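Methylxanthine N3-demethylase NdmB (Pseudomonas putida, PDB 6ICL) catalyses the N3-demethylation of theobromine and 3-methylxanthine in caffeine degradation, as an iron-dependent Rieske oxygenase that uses O2 and NADH and releases formaldehyde. Local coordinates at residues 38-43 against 147-152; 73-78 against 140-145. One frame throughout, in Å; residues are numbered along the deposited sequence.

Interaction 1 (38-43 against 147-152)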
# COMPACT_ATOMS: atom_id res chain seq x y z
N HIS A 38 -13.86 31.92 -12.84
CA HIS A 38 -12.79 30.97 -12.57
C HIS A 38 -13.06 29.65 -13.28
O HIS A 38 -14.21 29.19 -13.32
CB HIS A 38 -12.65 30.70 -11.08
CG HIS A 38 -12.32 31.93 -10.29
ND1 HIS A 38 -11.10 32.55 -10.37
CD2 HIS A 38 -13.06 32.64 -9.41
CE1 HIS A 38 -11.11 33.61 -9.58
NE2 HIS A 38 -12.28 33.68 -8.98
N PRO A 39 -12.04 29.01 -13.84
CA PRO A 39 -12.23 27.69 -14.43
C PRO A 39 -12.33 26.63 -13.33
O PRO A 39 -11.59 26.66 -12.35
CB PRO A 39 -10.97 27.50 -15.28
CG PRO A 39 -9.88 28.21 -14.40
CD PRO A 39 -10.61 29.36 -13.69
N VAL A 40 -13.30 25.72 -13.48
CA VAL A 40 -13.48 24.66 -12.50
C VAL A 40 -13.12 23.28 -13.05
O VAL A 40 -12.69 22.42 -12.27
CB VAL A 40 -14.91 24.67 -11.93
CG1 VAL A 40 -15.11 25.92 -11.04
CG2 VAL A 40 -15.95 24.58 -13.07
N CYS A 41 -13.23 23.05 -14.35
CA CYS A 41 -12.76 21.80 -14.94
C CYS A 41 -12.75 21.98 -16.45
O CYS A 41 -13.34 22.92 -16.98
CB CYS A 41 -13.65 20.61 -14.53
SG CYS A 41 -15.39 20.82 -15.06
N THR A 42 -12.03 21.10 -17.13
CA THR A 42 -12.15 21.09 -18.58
C THR A 42 -13.46 20.42 -18.96
O THR A 42 -14.07 19.70 -18.16
CB THR A 42 -10.97 20.38 -19.23
OG1 THR A 42 -11.04 18.97 -18.93
CG2 THR A 42 -9.64 20.95 -18.71
N LEU A 43 -13.91 20.69 -20.18
CA LEU A 43 -15.12 20.05 -20.67
C LEU A 43 -14.97 18.53 -20.67
O LEU A 43 -15.86 17.80 -20.22
CB LEU A 43 -15.42 20.58 -22.08
CG LEU A 43 -16.71 20.08 -22.72
CD1 LEU A 43 -17.86 20.33 -21.75
CD2 LEU A 43 -16.92 20.83 -24.06
N VAL A 147 -14.84 24.74 -18.40
CA VAL A 147 -16.02 25.18 -17.67
C VAL A 147 -15.64 26.29 -16.70
O VAL A 147 -14.82 26.10 -15.80
CB VAL A 147 -16.67 24.01 -16.92
CG1 VAL A 147 -17.97 24.46 -16.24
CG2 VAL A 147 -16.92 22.84 -17.87
N TRP A 148 -16.29 27.45 -16.86
CA TRP A 148 -16.04 28.65 -16.06
C TRP A 148 -17.24 28.94 -15.19
O TRP A 148 -18.39 28.78 -15.61
CB TRP A 148 -15.79 29.87 -16.97
CG TRP A 148 -14.66 29.68 -17.88
CD1 TRP A 148 -14.68 29.10 -19.12
CD2 TRP A 148 -13.31 30.06 -17.63
NE1 TRP A 148 -13.42 29.11 -19.67
CE2 TRP A 148 -12.56 29.70 -18.77
CE3 TRP A 148 -12.66 30.69 -16.56
CZ2 TRP A 148 -11.19 29.92 -18.86
CZ3 TRP A 148 -11.32 30.93 -16.66
CH2 TRP A 148 -10.59 30.54 -17.80
N VAL A 149 -16.98 29.39 -13.98
CA VAL A 149 -18.02 29.74 -13.03
C VAL A 149 -17.68 31.10 -12.43
O VAL A 149 -16.52 31.38 -12.12
CB VAL A 149 -18.17 28.69 -11.91
CG1 VAL A 149 -19.24 29.14 -10.90
CG2 VAL A 149 -18.50 27.30 -12.47
N ARG A 150 -18.70 31.94 -12.26
CA ARG A 150 -18.58 33.20 -11.54
C ARG A 150 -19.61 33.18 -10.42
O ARG A 150 -20.81 33.04 -10.68
CB ARG A 150 -18.80 34.40 -12.46
CG ARG A 150 -18.78 35.75 -11.70
CD ARG A 150 -18.84 36.93 -12.65
NE ARG A 150 -20.09 36.98 -13.40
CZ ARG A 150 -20.36 37.89 -14.34
NH1 ARG A 150 -19.46 38.82 -14.67
NH2 ARG A 150 -21.53 37.85 -14.97
N LEU A 151 -19.14 33.29 -9.18
CA LEU A 151 -20.02 33.12 -8.04
C LEU A 151 -20.89 34.34 -7.79
O LEU A 151 -21.99 34.19 -7.24
CB LEU A 151 -19.21 32.82 -6.79
CG LEU A 151 -18.51 31.46 -6.80
CD1 LEU A 151 -17.77 31.27 -5.48
CD2 LEU A 151 -19.53 30.33 -7.05
N ASP A 152 -20.42 35.53 -8.14
CA ASP A 152 -21.16 36.74 -7.82
C ASP A 152 -21.24 37.64 -9.04
O ASP A 152 -20.21 38.07 -9.58
CB ASP A 152 -20.55 37.50 -6.64
CG ASP A 152 -21.50 38.56 -6.10
OD1 ASP A 152 -22.21 39.16 -6.91
OD2 ASP A 152 -21.57 38.77 -4.88
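The carbonyl O of Val147 receives Val40 N at 2.8 Å, in a bond that runs nearly along the C=O axis. The same oxygen meets Pro39 CA at 3.3 Å in a CA-H...O contact, and Val40 CG2 lies just as near. Cys41 O accepts Val147 N. At the other end His38 and Val149 form an antiparallel hydrogen-bonded pair. His38 N gives a nearly straight bond to Val149 O, 2.8 Å long. Val149 N returns one to His38 O, and Trp148 CA also approaches that oxygen. The two strands are neighbours in the antiparallel sheet of the Rieske domain, and 38-42 lies at its edge within this chain. Next to the His38-Val149 pair, Pro39 and Trp148 form a non-hydrogen-bonded pair, their side chains on one face of the sheet. Pro39 CB sits over the six-membered ring of Trp148, 3.8 Å from its centroid, in a CH-pi contact. The indole CG stands anti to its own carbonyl carbon (chi1 -58°), which carries the benzo ring across to the proline. Trp148 NE1 bonds to Lys143 O, which helps fix the ring's rotation. Val40 CG2 touches Val147 CG1 and Val149 CG2, each at 3.8 Å.

Interaction 2 (73-78 against 140-145); sequences SKIIAA and CEVKYD
Strands 74-79 and 137-143 are neighbours in the antiparallel sheet of the Rieske domain, and this contact lies where they diverge. The short segments make 134° with each other, and their axes come no nearer than 6.5 Å. No clear direct hydrogen bond joins them here. Just beyond, Ala77 makes a backbone hydrogen bond with Phe138. Side chains bridge the widening gap. Cys140 points its side chain at the facing strand, with SG anti to the backbone N (chi1 178°). Its CB meets Ala77 CB at 3.9 Å. Its SG lies beside Ile75, 4.0 Å from CG2. Further along, Ile75 reaches across with its delta carbon. Ile75 CD1 meets Val142 CG2 at 3.7 Å, and the two side chains cross at about a right angle. Leu43 of helix 43-48 packs against both of them. The bent chain of Lys74, partly exposed, reaches toward Glu141 and Val142. Its NZ lies 3.9 Å from Val142 CG2 and its CE 4.0 Å from Glu141 OE1. The charged atoms, Lys74 NZ and Glu141 OE1, stay 5.3 Å apart. A water lies 3.1 Å from Ile75 O, to which it can donate; its bond to Cys140 O is weak, and it has more acceptors near it than protons to give. The contact is thus mainly apolar, and the water can bridge the backbones only weakly. The lysine and glutamate can probably attract each other only through a longer-range charge effect at the more exposed margin.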
# COMPACT_ATOMS: atom_id res chain seq x y z
N SER A 73 -28.80 20.68 -22.61
CA SER A 73 -27.62 21.08 -23.37
C SER A 73 -26.83 22.23 -22.75
O SER A 73 -25.86 22.69 -23.37
CB SER A 73 -27.97 21.44 -24.81
OG SER A 73 -28.63 20.34 -25.41
N LYS A 74 -27.18 22.71 -21.56
CA LYS A 74 -26.36 23.71 -20.90
C LYS A 74 -25.89 23.22 -19.53
O LYS A 74 -26.69 22.75 -18.71
CB LYS A 74 -27.08 25.05 -20.71
CG LYS A 74 -26.20 26.31 -21.02
CD LYS A 74 -24.81 26.35 -20.27
CE LYS A 74 -23.53 26.25 -21.20
NZ LYS A 74 -23.04 24.84 -21.60
N ILE A 75 -24.60 23.42 -19.28
CA ILE A 75 -24.01 23.09 -17.99
C ILE A 75 -24.36 24.17 -16.99
O ILE A 75 -24.14 25.36 -17.24
CB ILE A 75 -22.50 22.92 -18.12
CG1 ILE A 75 -22.18 21.88 -19.19
CG2 ILE A 75 -21.88 22.52 -16.78
CD1 ILE A 75 -20.69 21.68 -19.36
N ILE A 76 -24.92 23.76 -15.87
CA ILE A 76 -25.23 24.66 -14.80
C ILE A 76 -24.26 24.38 -13.66
O ILE A 76 -23.65 23.31 -13.57
CB ILE A 76 -26.69 24.48 -14.34
CG1 ILE A 76 -26.85 23.09 -13.75
CG2 ILE A 76 -27.64 24.61 -15.53
CD1 ILE A 76 -27.67 23.03 -12.50
N ALA A 77 -24.13 25.36 -12.79
CA ALA A 77 -23.34 25.25 -11.57
C ALA A 77 -24.25 25.67 -10.44
O ALA A 77 -24.90 26.72 -10.52
CB ALA A 77 -22.07 26.13 -11.63
N ALA A 78 -24.34 24.85 -9.40
CA ALA A 78 -25.18 25.18 -8.26
C ALA A 78 -24.48 24.74 -6.99
O ALA A 78 -23.47 24.05 -7.03
CB ALA A 78 -26.55 24.50 -8.38
N CYS A 140 -22.24 30.30 -15.34
CA CYS A 140 -21.50 29.13 -15.76
C CYS A 140 -21.54 29.08 -17.27
O CYS A 140 -22.63 29.11 -17.85
CB CYS A 140 -22.09 27.83 -15.14
SG CYS A 140 -21.26 26.29 -15.66
N GLU A 141 -20.37 29.04 -17.91
CA GLU A 141 -20.28 29.04 -19.36
C GLU A 141 -19.07 28.23 -19.77
O GLU A 141 -18.05 28.24 -19.08
CB GLU A 141 -20.15 30.47 -19.96
CG GLU A 141 -21.28 31.47 -19.60
CD GLU A 141 -22.67 31.07 -20.14
OE1 GLU A 141 -22.76 30.13 -20.97
OE2 GLU A 141 -23.69 31.68 -19.70
N VAL A 142 -19.17 27.54 -20.90
CA VAL A 142 -18.06 26.79 -21.48
C VAL A 142 -17.34 27.69 -22.48
O VAL A 142 -17.95 28.21 -23.42
CB VAL A 142 -18.55 25.49 -22.14
CG1 VAL A 142 -17.39 24.77 -22.84
CG2 VAL A 142 -19.17 24.57 -21.10
N LYS A 143 -16.03 27.87 -22.31
CA LYS A 143 -15.27 28.61 -23.30
C LYS A 143 -13.89 28.01 -23.39
O LYS A 143 -13.29 27.67 -22.37
CB LYS A 143 -15.19 30.10 -22.95
CG LYS A 143 -14.76 30.99 -24.14
CD LYS A 143 -14.90 32.46 -23.79
CE LYS A 143 -14.59 33.35 -25.00
NZ LYS A 143 -14.86 34.78 -24.64
N TYR A 144 -13.39 27.85 -24.61
CA TYR A 144 -12.13 27.17 -24.89
C TYR A 144 -12.12 25.74 -24.35
O TYR A 144 -11.07 25.24 -23.92
CB TYR A 144 -10.91 27.93 -24.33
CG TYR A 144 -11.00 29.44 -24.29
CD1 TYR A 144 -11.14 30.20 -25.46
CD2 TYR A 144 -10.90 30.12 -23.08
CE1 TYR A 144 -11.17 31.60 -25.42
CE2 TYR A 144 -10.94 31.50 -23.02
CZ TYR A 144 -11.08 32.24 -24.19
OH TYR A 144 -11.10 33.62 -24.08
N ASP A 145 -13.29 25.09 -24.36
CA ASP A 145 -13.45 23.73 -23.85
C ASP A 145 -13.08 23.63 -22.37
O ASP A 145 -12.57 22.61 -21.90
CB ASP A 145 -12.65 22.72 -24.68
CG ASP A 145 -13.23 22.56 -26.10
OD1 ASP A 145 -14.44 22.86 -26.27
OD2 ASP A 145 -12.48 22.15 -27.02
O HOH W 1 -25.65 27.97 -16.73

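In the fold
From the N terminus, strand 37-42 comes first and leads into helix 43-48. Strands 57-61, 64-71 and 74-79 follow. The chain then runs out through the region that binds the [2Fe-2S] cluster and returns as 137-143, where interaction 2 closes that excursion. A tight turn leads to 146-150, and interaction 1 closes the larger loop back to the first strand. Interaction 2 is therefore nested inside interaction 1. Both belong to one six-stranded sheet, in which 137-143 and 146-150 are adjacent. Cys140 SG packs against Val147 CG1, and Leu43 N probably bonds to Asp145 O. Beyond interaction 1, strand 270-281 of the C-terminal sheet packs on Pro39 and Trp148.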